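Local coordinates for DNA polymerase (Bacillus phage phi29, PDB 2PY5), which replicates viral DNA from a protein primer, coupling processive polymerisation with strand displacement and carrying a 3'-5' exonuclease, at residues L412-G417 against P558-G563. The protein carries 2 engineered substitutions. Numbering follows the deposited sequence.
Sequences LGFRLG and PVQVPG. With EDO (1,2-ethanediol), chain O; nucleotides of chain B.
Q560 reaches over to L412, meeting its carbonyl O and side chain at a slant, and its amide comes near the edge of the F414 ring. CB of Q560 packs 3.6 Å from the carbonyl O of L412. The bend at chi2 (-73°) folds the Q560 amide back beside L412 CB, while the amide and F414 ring planes stand 62° apart. A water ties the two backbones together: it accepts from L412 N at 3.0 Å and can donate to V561 O, 2.7 Å away. The base of thymidine DT5 of chain B, the bound single strand, lies over one face of F414, its N3 3.3 Å above the ring plane and offset toward the rim. With chi1 at -57°, F414 presents that face to the base, and CE1 comes within 3.3 Å of DT5 C2. CG of Q560 lies 3.5 Å from O2 of the same thymine, so both strands touch one nucleotide. Behind this layer, strand 402-406 pairs with strand 412-416 in the TPR2 hairpin, whereas Q560 packs on V565 of the adjoining strand 564-573. I71 and N72 of helix 63-76 contact L412, and A68 contacts Q560, joining both hairpins to the exonuclease region. Face-on ring-base contact, van der Waals packing and one bridging water thus make a small junction that meets the DNA through a base, consistent with holding a single strand near the exonuclease region.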
loop_
_atom_site.group_PDB
_atom_site.type_symbol
_atom_site.label_atom_id
_atom_site.label_comp_id
_atom_site.label_asym_id
_atom_site.label_seq_id
_atom_site.Cartn_x
_atom_site.Cartn_y
_atom_site.Cartn_z
ATOM N N LEU F 412 -16.390 -13.169 15.818
ATOM C CA LEU F 412 -15.058 -13.665 15.554
ATOM C C LEU F 412 -14.007 -12.985 16.424
ATOM O O LEU F 412 -14.006 -11.752 16.575
ATOM C CB LEU F 412 -14.692 -13.449 14.087
ATOM C CG LEU F 412 -15.383 -14.377 13.097
ATOM C CD1 LEU F 412 -14.945 -14.046 11.695
ATOM C CD2 LEU F 412 -15.083 -15.855 13.435
ATOM N N GLY F 413 -13.098 -13.797 16.953
ATOM C CA GLY F 413 -11.874 -13.334 17.570
ATOM C C GLY F 413 -10.719 -13.969 16.818
ATOM O O GLY F 413 -10.932 -14.830 15.948
ATOM N N PHE F 414 -9.505 -13.528 17.130
ATOM C CA PHE F 414 -8.304 -13.992 16.447
ATOM C C PHE F 414 -7.197 -14.240 17.448
ATOM O O PHE F 414 -6.983 -13.431 18.368
ATOM C CB PHE F 414 -7.884 -12.967 15.402
ATOM C CG PHE F 414 -8.968 -12.683 14.411
ATOM C CD1 PHE F 414 -9.946 -11.738 14.680
ATOM C CD2 PHE F 414 -9.049 -13.403 13.242
ATOM C CE1 PHE F 414 -10.973 -11.503 13.793
ATOM C CE2 PHE F 414 -10.082 -13.173 12.340
ATOM C CZ PHE F 414 -11.037 -12.227 12.615
ATOM N N ARG F 415 -6.535 -15.384 17.311
ATOM C CA ARG F 415 -5.417 -15.735 18.175
ATOM C C ARG F 415 -4.175 -15.855 17.315
ATOM O O ARG F 415 -4.258 -16.258 16.168
ATOM C CB ARG F 415 -5.676 -17.050 18.925
ATOM C CG ARG F 415 -5.865 -18.295 18.068
ATOM C CD ARG F 415 -6.074 -19.506 18.931
ATOM N NE ARG F 415 -6.447 -20.693 18.171
ATOM C CZ ARG F 415 -5.590 -21.508 17.559
ATOM N NH1 ARG F 415 -4.289 -21.278 17.588
ATOM N NH2 ARG F 415 -6.051 -22.564 16.906
ATOM N N LEU F 416 -3.021 -15.507 17.878
ATOM C CA LEU F 416 -1.781 -15.737 17.189
ATOM C C LEU F 416 -1.568 -17.239 17.075
ATOM O O LEU F 416 -1.676 -17.968 18.060
ATOM C CB LEU F 416 -0.598 -15.094 17.925
ATOM C CG LEU F 416 0.739 -14.972 17.221
ATOM C CD1 LEU F 416 0.656 -14.100 15.953
ATOM C CD2 LEU F 416 1.777 -14.435 18.207
ATOM N N GLY F 417 -1.252 -17.682 15.867
ATOM C CA GLY F 417 -1.053 -19.086 15.586
ATOM C C GLY F 417 0.341 -19.589 15.871
ATOM O O GLY F 417 1.136 -18.944 16.571
ATOM N N PRO F 558 -14.589 -0.913 11.406
ATOM C CA PRO F 558 -15.104 -2.277 11.450
ATOM C C PRO F 558 -15.120 -2.884 12.857
ATOM O O PRO F 558 -14.110 -2.863 13.565
ATOM C CB PRO F 558 -14.148 -3.032 10.539
ATOM C CG PRO F 558 -12.876 -2.288 10.668
ATOM C CD PRO F 558 -13.224 -0.863 10.861
ATOM N N VAL F 559 -16.273 -3.422 13.245
ATOM C CA VAL F 559 -16.439 -4.087 14.519
ATOM C C VAL F 559 -16.911 -5.515 14.243
ATOM O O VAL F 559 -17.876 -5.712 13.501
ATOM C CB VAL F 559 -17.496 -3.353 15.390
ATOM C CG1 VAL F 559 -17.696 -4.064 16.723
ATOM C CG2 VAL F 559 -17.088 -1.892 15.579
ATOM N N GLN F 560 -16.243 -6.511 14.833
ATOM C CA GLN F 560 -16.733 -7.887 14.771
ATOM C C GLN F 560 -17.911 -8.046 15.726
ATOM O O GLN F 560 -17.805 -7.762 16.931
ATOM C CB GLN F 560 -15.678 -8.926 15.153
ATOM C CG GLN F 560 -14.388 -8.902 14.318
ATOM C CD GLN F 560 -14.513 -9.454 12.889
ATOM O OE1 GLN F 560 -13.609 -9.249 12.062
ATOM N NE2 GLN F 560 -15.590 -10.114 12.589
ATOM N N VAL F 561 -19.019 -8.509 15.166
ATOM C CA VAL F 561 -20.237 -8.819 15.888
ATOM C C VAL F 561 -20.720 -10.230 15.485
ATOM O O VAL F 561 -20.184 -10.823 14.541
ATOM C CB VAL F 561 -21.328 -7.761 15.562
ATOM C CG1 VAL F 561 -20.852 -6.372 15.949
ATOM C CG2 VAL F 561 -21.677 -7.805 14.054
ATOM N N PRO F 562 -21.718 -10.791 16.192
ATOM C CA PRO F 562 -22.256 -12.068 15.744
ATOM C C PRO F 562 -22.737 -11.968 14.280
ATOM O O PRO F 562 -23.523 -11.084 13.937
ATOM C CB PRO F 562 -23.406 -12.335 16.733
ATOM C CG PRO F 562 -23.016 -11.554 17.933
ATOM C CD PRO F 562 -22.371 -10.327 17.428
ATOM N N GLY F 563 -22.211 -12.836 13.438
ATOM C CA GLY F 563 -22.575 -12.871 12.027
ATOM C C GLY F 563 -21.576 -12.272 11.068
ATOM O O GLY F 563 -21.492 -12.684 9.922
HETATM C C1 EDO O . -9.699 -20.788 20.628
HETATM O O1 EDO O . -9.035 -21.398 19.515
HETATM C C2 EDO O . -8.677 -20.242 21.630
HETATM O O2 EDO O . -8.831 -18.832 21.862
ATOM P P DT B 5 -4.794 -7.721 16.856
ATOM O OP1 DT B 5 -3.978 -6.832 17.725
ATOM O OP2 DT B 5 -4.502 -9.171 16.785
ATOM O "O5'" DT B 5 -6.327 -7.613 17.308
ATOM C "C5'" DT B 5 -6.923 -6.348 17.542
ATOM C "C4'" DT B 5 -8.429 -6.441 17.395
ATOM O "O4'" DT B 5 -8.790 -6.630 16.005
ATOM C "C3'" DT B 5 -9.094 -7.595 18.131
ATOM O "O3'" DT B 5 -10.359 -7.162 18.607
ATOM C "C2'" DT B 5 -9.234 -8.682 17.068
ATOM C "C1'" DT B 5 -9.536 -7.829 15.849
ATOM N N1 DT B 5 -9.093 -8.380 14.537
ATOM C C2 DT B 5 -9.976 -8.404 13.478
ATOM O O2 DT B 5 -11.149 -8.004 13.502
ATOM N N3 DT B 5 -9.413 -8.910 12.327
ATOM C C4 DT B 5 -8.126 -9.381 12.143
ATOM O O4 DT B 5 -7.753 -9.792 11.048
ATOM C C5 DT B 5 -7.261 -9.313 13.287
ATOM C C7 DT B 5 -5.847 -9.787 13.214
ATOM C C6 DT B 5 -7.778 -8.818 14.424
HETATM O O HOH W 1 -17.723 -11.574 13.720
#